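Local coordinates for cytochrome C2 (Rhodospirillum rubrum, PDB 3C2C), which carries electrons with its iron-containing haem, probably shuttling between membrane complexes of the photosynthetic chain of this purple bacterium, at residues 62-67 with 103-108; 69-74 with 99-104. All coordinates share one frame; numbering follows the deposited sequence.

Two helices, 64-72 and 98-108, provide both contacts, whose centres lie about 7 Å apart. Along the chain the segments come in the order 62-67, 69-74, 99-104 and 103-108, so contact 2 uses the later part of the first helix and the earlier part of the second, and the later segments overlap at N103 and V104. The pairing E64 with I105, then V71 with I101, shows the two helices running obliquely, in opposing rather than matching senses. I101 and I105, one turn apart, supply the shared apolar seam. The contacts also meet directly, W62 CZ3 lying 3.7 Å from Y70 CB, and both reach the haem, so one helix pair builds part of its crevice.

Contact 1 (62-67 with 103-108); sequences WTEANL and NVIAYL. With HEM (protoporphyrin IX containing Fe), chain B.
E64, a charged residue, meets I105 through its hydrocarbon stem: its CG lies 3.7 Å from I105 CG2, the two side chains crossing at about a right angle. With CG anti to the backbone N (chi1 -173°) and the chain extended beyond it, the carboxylate is carried past the isoleucine, and OE2 makes a long, weak ion pair with K109. Glutamate suits this partly exposed border: its methylenes add to the apolar seam and its carboxylate lies beyond it.

Deeper in, L67 CB faces I105 CG1 at 4.1 Å. The second torsion of I105, 141°, twists CD1 well off a fully extended chain and sets it 3.9 Å from the backbone carbon C of L67. A branched side chain thus fills the interface with two arms, CG2 on E64 and CD1 on L67. This is where helix 64-72 packs on the C-terminal helix of the cytochrome c fold, beside the haem. L67 CD2 reaches the haem methyl CMA at 3.9 Å, and L108 CD1 lies 4.1 Å from methyl CMB. Preceding the helix, W62 turns its indole edge to the haem, NE1 donating to propionate oxygen O1A at 3.0 Å along a bent path (N-H...O 138°).

Contact 2 (69-74 with 99-104); sequences AYVKNP and DEIENV. Unlike the reference sequence in segment 69-74: N73 (reference Asp). With HEM (protoporphyrin IX containing Fe), chain B.
A first torsion of -66° puts CG1 of V71 beside its backbone N and leaves CG2 between that N and the carbonyl carbon, from where it meets I101. In I101 the first torsion sets CG1 anti to the carbonyl carbon, and the second, 166°, stretches the chain out so that CD1 reaches on to K72. The V71 and I101 side chains slide past each other in opposite directions, with V71 CG2 3.7 Å from I101 CG1 and 3.8 Å from I101 CG2; a single methyl rests against both branches of the isoleucine. Two beta-branched residues suit this buried place, presenting broad hydrocarbon close to the helix backbones.

K72 crosses I101 at about a right angle, its CG 3.8 Å from I101 CD1 and its CD almost as near. The long aliphatic stem closes over the end of the isoleucine while the chain runs on and NZ makes a long, weak ion pair with D98 at the start of helix 98-108. Lysine is apt at this exposed margin, apolar along its length and charged at its end.

On the haem side, Y70 brings its CE2 obliquely to 3.7 Å from haem C3A and its OH to 3.4 Å from haem C1A, with haem C4A at the ring's edge, in its plane. That buried hydroxyl is hydrogen-bonded to that of Y52, which steadies the ring's end. P74 CG lies over one ring face, 4.2 Å above the plane and offset toward the rim. N73, Asp in the reference sequence, N-caps helix 74-82 through a weak bond from A76 N to its OD1. Helix 64-72 thus packs against the C-terminal helix on one side and lines the haem with Y70 on another, as is typical of the haem crevice of the class I cytochrome c fold.

Contact 1 (62-67 with 103-108)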
loop_
_atom_site.group_PDB
_atom_site.type_symbol
_atom_site.label_atom_id
_atom_site.label_comp_id
_atom_site.label_asym_id
_atom_site.label_seq_id
_atom_site.Cartn_x
_atom_site.Cartn_y
_atom_site.Cartn_z
ATOM N N TRP A 62 8.296 -0.618 1.388
ATOM C CA TRP A 62 7.075 -0.416 2.195
ATOM C C TRP A 62 7.340 -0.778 3.659
ATOM O O TRP A 62 6.763 -1.642 4.306
ATOM C CB TRP A 62 5.936 -1.254 1.614
ATOM C CG TRP A 62 5.297 -0.675 0.329
ATOM C CD1 TRP A 62 5.338 -1.445 -0.884
ATOM C CD2 TRP A 62 4.954 0.638 0.057
ATOM N NE1 TRP A 62 4.900 -0.536 -1.900
ATOM C CE2 TRP A 62 4.553 0.644 -1.314
ATOM C CE3 TRP A 62 4.707 1.760 0.873
ATOM C CZ2 TRP A 62 3.897 1.755 -2.036
ATOM C CZ3 TRP A 62 4.078 2.821 0.143
ATOM C CH2 TRP A 62 3.767 2.829 -1.237
ATOM N N THR A 63 8.027 0.086 4.350
ATOM C CA THR A 63 8.340 0.232 5.763
ATOM C C THR A 63 6.967 0.595 6.428
ATOM O O THR A 63 6.009 1.215 5.805
ATOM C CB THR A 63 9.281 1.707 5.830
ATOM O OG1 THR A 63 10.655 0.994 5.323
ATOM C CG2 THR A 63 9.843 1.565 7.300
ATOM N N GLU A 64 6.942 0.494 7.692
ATOM C CA GLU A 64 5.858 0.986 8.539
ATOM C C GLU A 64 5.623 2.408 8.354
ATOM O O GLU A 64 4.429 2.769 8.264
ATOM C CB GLU A 64 5.900 0.717 10.081
ATOM C CG GLU A 64 4.846 1.012 11.043
ATOM C CD GLU A 64 5.147 0.792 12.498
ATOM O OE1 GLU A 64 5.153 1.649 13.494
ATOM O OE2 GLU A 64 5.723 -0.283 12.614
ATOM N N ALA A 65 6.764 3.213 8.315
ATOM C CA ALA A 65 6.436 4.627 8.097
ATOM C C ALA A 65 5.988 5.049 6.703
ATOM O O ALA A 65 5.147 5.938 6.503
ATOM C CB ALA A 65 7.814 5.253 8.568
ATOM N N ASN A 66 6.565 4.375 5.718
ATOM C CA ASN A 66 6.045 4.766 4.331
ATOM C C ASN A 66 4.603 4.192 4.160
ATOM O O ASN A 66 3.753 4.920 3.509
ATOM C CB ASN A 66 6.953 4.034 3.292
ATOM C CG ASN A 66 8.100 4.888 2.823
ATOM O OD1 ASN A 66 8.100 6.026 3.315
ATOM N ND2 ASN A 66 9.310 4.292 2.593
ATOM N N LEU A 67 4.394 2.947 4.730
ATOM C CA LEU A 67 2.834 2.621 4.581
ATOM C C LEU A 67 1.927 3.534 5.264
ATOM O O LEU A 67 0.973 4.030 4.782
ATOM C CB LEU A 67 2.935 1.205 5.220
ATOM C CG LEU A 67 3.379 0.126 4.241
ATOM C CD1 LEU A 67 3.598 -1.171 5.041
ATOM C CD2 LEU A 67 2.420 -0.147 3.085
ATOM N N ASN A 103 -3.166 -0.139 13.156
ATOM C CA ASN A 103 -3.815 -1.527 13.123
ATOM C C ASN A 103 -3.713 -2.173 11.743
ATOM O O ASN A 103 -3.160 -3.306 11.703
ATOM C CB ASN A 103 -5.209 -1.277 13.640
ATOM C CG ASN A 103 -5.385 -0.870 15.125
ATOM O OD1 ASN A 103 -4.410 -1.018 15.953
ATOM N ND2 ASN A 103 -6.642 -0.636 15.534
ATOM N N VAL A 104 -4.073 -1.513 10.664
ATOM C CA VAL A 104 -3.943 -2.116 9.276
ATOM C C VAL A 104 -2.548 -2.563 8.991
ATOM O O VAL A 104 -2.175 -3.557 8.337
ATOM C CB VAL A 104 -4.366 -1.189 8.075
ATOM C CG1 VAL A 104 -4.895 -2.212 7.059
ATOM C CG2 VAL A 104 -5.585 -0.511 8.646
ATOM N N ILE A 105 -1.541 -1.665 9.467
ATOM C CA ILE A 105 -0.144 -1.971 9.218
ATOM C C ILE A 105 0.322 -3.213 9.981
ATOM O O ILE A 105 1.149 -3.899 9.466
ATOM C CB ILE A 105 0.870 -0.657 9.603
ATOM C CG1 ILE A 105 0.594 0.314 8.414
ATOM C CG2 ILE A 105 2.337 -1.233 9.447
ATOM C CD1 ILE A 105 0.476 1.862 8.492
ATOM N N ALA A 106 -0.154 -3.237 11.214
ATOM C CA ALA A 106 0.190 -4.342 12.074
ATOM C C ALA A 106 -0.352 -5.589 11.414
ATOM O O ALA A 106 0.381 -6.586 11.374
ATOM C CB ALA A 106 -0.652 -4.041 13.391
ATOM N N TYR A 107 -1.470 -5.459 10.698
ATOM C CA TYR A 107 -1.986 -6.762 9.980
ATOM C C TYR A 107 -1.342 -6.978 8.613
ATOM O O TYR A 107 -0.890 -8.154 8.553
ATOM C CB TYR A 107 -3.500 -6.535 9.629
ATOM C CG TYR A 107 -4.085 -7.574 8.726
ATOM C CD1 TYR A 107 -4.118 -8.964 9.068
ATOM C CD2 TYR A 107 -4.382 -7.209 7.388
ATOM C CE1 TYR A 107 -4.638 -9.896 8.137
ATOM C CE2 TYR A 107 -4.919 -8.125 6.430
ATOM C CZ TYR A 107 -5.130 -9.470 6.950
ATOM O OH TYR A 107 -5.582 -10.360 5.937
ATOM N N LEU A 108 -0.846 -5.967 7.865
ATOM C CA LEU A 108 0.056 -6.208 6.763
ATOM C C LEU A 108 1.361 -6.925 7.196
ATOM O O LEU A 108 1.927 -7.666 6.300
ATOM C CB LEU A 108 0.351 -5.025 5.921
ATOM C CG LEU A 108 -0.860 -4.320 5.472
ATOM C CD1 LEU A 108 -0.854 -2.979 4.776
ATOM C CD2 LEU A 108 -1.477 -5.226 4.451
HETATM C CHA HEM B . -1.909 0.110 -4.653
HETATM C CHB HEM B . -2.660 -0.677 0.151
HETATM C CHC HEM B . -7.432 0.288 -0.532
HETATM C CHD HEM B . -6.761 0.607 -5.287
HETATM C C1A HEM B . -1.776 -0.089 -3.263
HETATM C C2A HEM B . -0.496 -0.249 -2.605
HETATM C C3A HEM B . -0.702 -0.578 -1.338
HETATM C C4A HEM B . -2.134 -0.406 -1.059
HETATM C CMA HEM B . 0.416 -0.761 -0.219
HETATM C CAA HEM B . 0.899 -0.219 -3.386
HETATM C CBA HEM B . 1.576 -1.609 -3.674
HETATM C CGA HEM B . 2.814 -1.520 -4.492
HETATM O O1A HEM B . 3.514 -0.411 -4.525
HETATM O O2A HEM B . 3.209 -2.607 -4.941
HETATM C C1B HEM B . -4.089 -0.625 0.278
HETATM C C2B HEM B . -4.724 -0.714 1.552
HETATM C C3B HEM B . -6.014 -0.400 1.298
HETATM C C4B HEM B . -6.210 0.020 -0.021
HETATM C CMB HEM B . -4.051 -1.297 2.846
HETATM C CAB HEM B . -7.180 -0.207 2.390
HETATM C CBB HEM B . -6.832 0.347 3.689
HETATM C C1C HEM B . -7.607 0.475 -1.837
HETATM C C2C HEM B . -8.997 0.627 -2.522
HETATM C C3C HEM B . -8.752 0.871 -3.800
HETATM C C4C HEM B . -7.349 0.508 -4.052
HETATM C CMC HEM B . -10.184 0.923 -1.615
HETATM C CAC HEM B . -9.758 1.183 -4.938
HETATM C CBC HEM B . -10.832 2.019 -4.828
HETATM C C1D HEM B . -5.402 0.560 -5.516
HETATM C C2D HEM B . -4.761 0.722 -6.777
HETATM C C3D HEM B . -3.434 0.570 -6.606
HETATM C C4D HEM B . -3.162 0.410 -5.228
HETATM C CMD HEM B . -5.646 0.970 -8.062
HETATM C CAD HEM B . -2.317 0.739 -7.694
HETATM C CBD HEM B . -2.199 2.243 -7.914
HETATM C CGD HEM B . -1.555 2.686 -9.209
HETATM O O1D HEM B . -0.703 1.957 -9.784
HETATM O O2D HEM B . -1.811 3.908 -9.603
HETATM N NA HEM B . -2.705 -0.211 -2.300
HETATM N NB HEM B . -5.002 -0.067 -0.658
HETATM N NC HEM B . -6.687 0.435 -2.835
HETATM N ND HEM B . -4.424 0.405 -4.520
HETATM FE FE HEM B . -4.706 0.118 -2.602
#

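Contact 2 (69-74 with 99-104)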
loop_
_atom_site.group_PDB
_atom_site.type_symbol
_atom_site.label_atom_id
_atom_site.label_comp_id
_atom_site.label_asym_id
_atom_site.label_seq_id
_atom_site.Cartn_x
_atom_site.Cartn_y
_atom_site.Cartn_z
ATOM N N ALA A 69 2.341 6.934 5.891
ATOM C CA ALA A 69 2.125 8.171 5.120
ATOM C C ALA A 69 1.306 7.894 3.844
ATOM O O ALA A 69 0.456 8.680 3.415
ATOM C CB ALA A 69 3.535 8.528 4.801
ATOM N N TYR A 70 1.664 6.768 3.172
ATOM C CA TYR A 70 0.881 6.428 1.944
ATOM C C TYR A 70 -0.607 6.324 2.149
ATOM O O TYR A 70 -1.372 6.868 1.387
ATOM C CB TYR A 70 1.452 5.043 1.462
ATOM C CG TYR A 70 0.787 4.737 0.187
ATOM C CD1 TYR A 70 0.918 5.306 -1.077
ATOM C CD2 TYR A 70 -0.005 3.542 0.145
ATOM C CE1 TYR A 70 0.309 4.970 -2.272
ATOM C CE2 TYR A 70 -0.659 3.123 -1.020
ATOM C CZ TYR A 70 -0.348 3.704 -2.250
ATOM O OH TYR A 70 -1.023 3.216 -3.338
ATOM N N VAL A 71 -0.891 5.486 3.169
ATOM C CA VAL A 71 -2.402 5.089 3.166
ATOM C C VAL A 71 -3.240 6.315 3.714
ATOM O O VAL A 71 -4.465 6.343 3.491
ATOM C CB VAL A 71 -2.757 3.895 4.108
ATOM C CG1 VAL A 71 -2.062 2.690 3.542
ATOM C CG2 VAL A 71 -2.516 4.147 5.635
ATOM N N LYS A 72 -2.493 7.352 4.138
ATOM C CA LYS A 72 -3.210 8.565 4.553
ATOM C C LYS A 72 -3.699 9.428 3.374
ATOM O O LYS A 72 -4.711 10.158 3.472
ATOM C CB LYS A 72 -2.505 9.624 5.525
ATOM C CG LYS A 72 -1.613 8.995 6.569
ATOM C CD LYS A 72 -1.313 9.613 8.044
ATOM C CE LYS A 72 0.011 8.869 8.434
ATOM N NZ LYS A 72 0.556 8.709 9.830
ATOM N N ASN A 73 -2.955 9.232 2.278
ATOM C CA ASN A 73 -3.223 10.182 1.093
ATOM C C ASN A 73 -2.330 9.635 0.059
ATOM O O ASN A 73 -1.101 10.072 -0.140
ATOM C CB ASN A 73 -2.939 11.626 1.495
ATOM C CG ASN A 73 -3.357 12.580 0.385
ATOM O OD1 ASN A 73 -3.554 12.173 -0.768
ATOM N ND2 ASN A 73 -3.234 13.804 0.794
ATOM N N PRO A 74 -2.654 8.576 -0.651
ATOM C CA PRO A 74 -1.706 8.075 -1.687
ATOM C C PRO A 74 -1.224 9.126 -2.714
ATOM O O PRO A 74 -0.060 9.035 -3.206
ATOM C CB PRO A 74 -2.583 7.030 -2.497
ATOM C CG PRO A 74 -3.500 6.609 -1.431
ATOM C CD PRO A 74 -3.903 7.865 -0.734
ATOM N N ASP A 99 -5.579 5.357 14.495
ATOM C CA ASP A 99 -5.595 3.977 15.121
ATOM C C ASP A 99 -5.687 2.973 13.954
ATOM O O ASP A 99 -5.161 1.958 14.049
ATOM C CB ASP A 99 -6.638 3.931 16.201
ATOM C CG ASP A 99 -8.148 4.138 15.749
ATOM O OD1 ASP A 99 -8.717 2.926 15.932
ATOM O OD2 ASP A 99 -9.158 4.904 15.322
ATOM N N GLU A 100 -6.679 3.228 13.014
ATOM C CA GLU A 100 -6.884 2.403 11.838
ATOM C C GLU A 100 -5.608 2.133 11.095
ATOM O O GLU A 100 -5.373 0.992 10.716
ATOM C CB GLU A 100 -8.048 2.843 10.946
ATOM C CG GLU A 100 -9.431 2.839 11.644
ATOM C CD GLU A 100 -10.630 3.074 10.841
ATOM O OE1 GLU A 100 -11.864 2.914 11.129
ATOM O OE2 GLU A 100 -10.341 3.341 9.613
ATOM N N ILE A 101 -4.772 3.277 10.854
ATOM C CA ILE A 101 -3.663 3.032 9.982
ATOM C C ILE A 101 -2.738 2.073 10.692
ATOM O O ILE A 101 -2.043 1.256 10.098
ATOM C CB ILE A 101 -3.112 4.529 9.905
ATOM C CG1 ILE A 101 -3.921 5.330 8.829
ATOM C CG2 ILE A 101 -1.652 4.519 9.342
ATOM C CD1 ILE A 101 -3.835 6.791 8.782
ATOM N N GLU A 102 -2.491 2.512 12.020
ATOM C CA GLU A 102 -1.555 1.687 12.767
ATOM C C GLU A 102 -1.892 0.179 12.807
ATOM O O GLU A 102 -1.118 -0.721 12.629
ATOM C CB GLU A 102 -1.340 2.266 14.184
ATOM N N ASN A 103 -3.166 -0.139 13.156
ATOM C CA ASN A 103 -3.815 -1.527 13.123
ATOM C C ASN A 103 -3.713 -2.173 11.743
ATOM O O ASN A 103 -3.160 -3.306 11.703
ATOM C CB ASN A 103 -5.209 -1.277 13.640
ATOM C CG ASN A 103 -5.385 -0.870 15.125
ATOM O OD1 ASN A 103 -4.410 -1.018 15.953
ATOM N ND2 ASN A 103 -6.642 -0.636 15.534
ATOM N N VAL A 104 -4.073 -1.513 10.664
ATOM C CA VAL A 104 -3.943 -2.116 9.276
ATOM C C VAL A 104 -2.548 -2.563 8.991
ATOM O O VAL A 104 -2.175 -3.557 8.337
ATOM C CB VAL A 104 -4.366 -1.189 8.075
ATOM C CG1 VAL A 104 -4.895 -2.212 7.059
ATOM C CG2 VAL A 104 -5.585 -0.511 8.646
HETATM C CHA HEM B . -1.909 0.110 -4.653
HETATM C CHB HEM B . -2.660 -0.677 0.151
HETATM C CHC HEM B . -7.432 0.288 -0.532
HETATM C CHD HEM B . -6.761 0.607 -5.287
HETATM C C1A HEM B . -1.776 -0.089 -3.263
HETATM C C2A HEM B . -0.496 -0.249 -2.605
HETATM C C3A HEM B . -0.702 -0.578 -1.338
HETATM C C4A HEM B . -2.134 -0.406 -1.059
HETATM C CMA HEM B . 0.416 -0.761 -0.219
HETATM C CAA HEM B . 0.899 -0.219 -3.386
HETATM C CBA HEM B . 1.576 -1.609 -3.674
HETATM C CGA HEM B . 2.814 -1.520 -4.492
HETATM O O1A HEM B . 3.514 -0.411 -4.525
HETATM O O2A HEM B . 3.209 -2.607 -4.941
HETATM C C1B HEM B . -4.089 -0.625 0.278
HETATM C C2B HEM B . -4.724 -0.714 1.552
HETATM C C3B HEM B . -6.014 -0.400 1.298
HETATM C C4B HEM B . -6.210 0.020 -0.021
HETATM C CMB HEM B . -4.051 -1.297 2.846
HETATM C CAB HEM B . -7.180 -0.207 2.390
HETATM C CBB HEM B . -6.832 0.347 3.689
HETATM C C1C HEM B . -7.607 0.475 -1.837
HETATM C C2C HEM B . -8.997 0.627 -2.522
HETATM C C3C HEM B . -8.752 0.871 -3.800
HETATM C C4C HEM B . -7.349 0.508 -4.052
HETATM C CMC HEM B . -10.184 0.923 -1.615
HETATM C CAC HEM B . -9.758 1.183 -4.938
HETATM C CBC HEM B . -10.832 2.019 -4.828
HETATM C C1D HEM B . -5.402 0.560 -5.516
HETATM C C2D HEM B . -4.761 0.722 -6.777
HETATM C C3D HEM B . -3.434 0.570 -6.606
HETATM C C4D HEM B . -3.162 0.410 -5.228
HETATM C CMD HEM B . -5.646 0.970 -8.062
HETATM C CAD HEM B . -2.317 0.739 -7.694
HETATM C CBD HEM B . -2.199 2.243 -7.914
HETATM C CGD HEM B . -1.555 2.686 -9.209
HETATM O O1D HEM B . -0.703 1.957 -9.784
HETATM O O2D HEM B . -1.811 3.908 -9.603
HETATM N NA HEM B . -2.705 -0.211 -2.300
HETATM N NB HEM B . -5.002 -0.067 -0.658
HETATM N NC HEM B . -6.687 0.435 -2.835
HETATM N ND HEM B . -4.424 0.405 -4.520
HETATM FE FE HEM B . -4.706 0.118 -2.602
#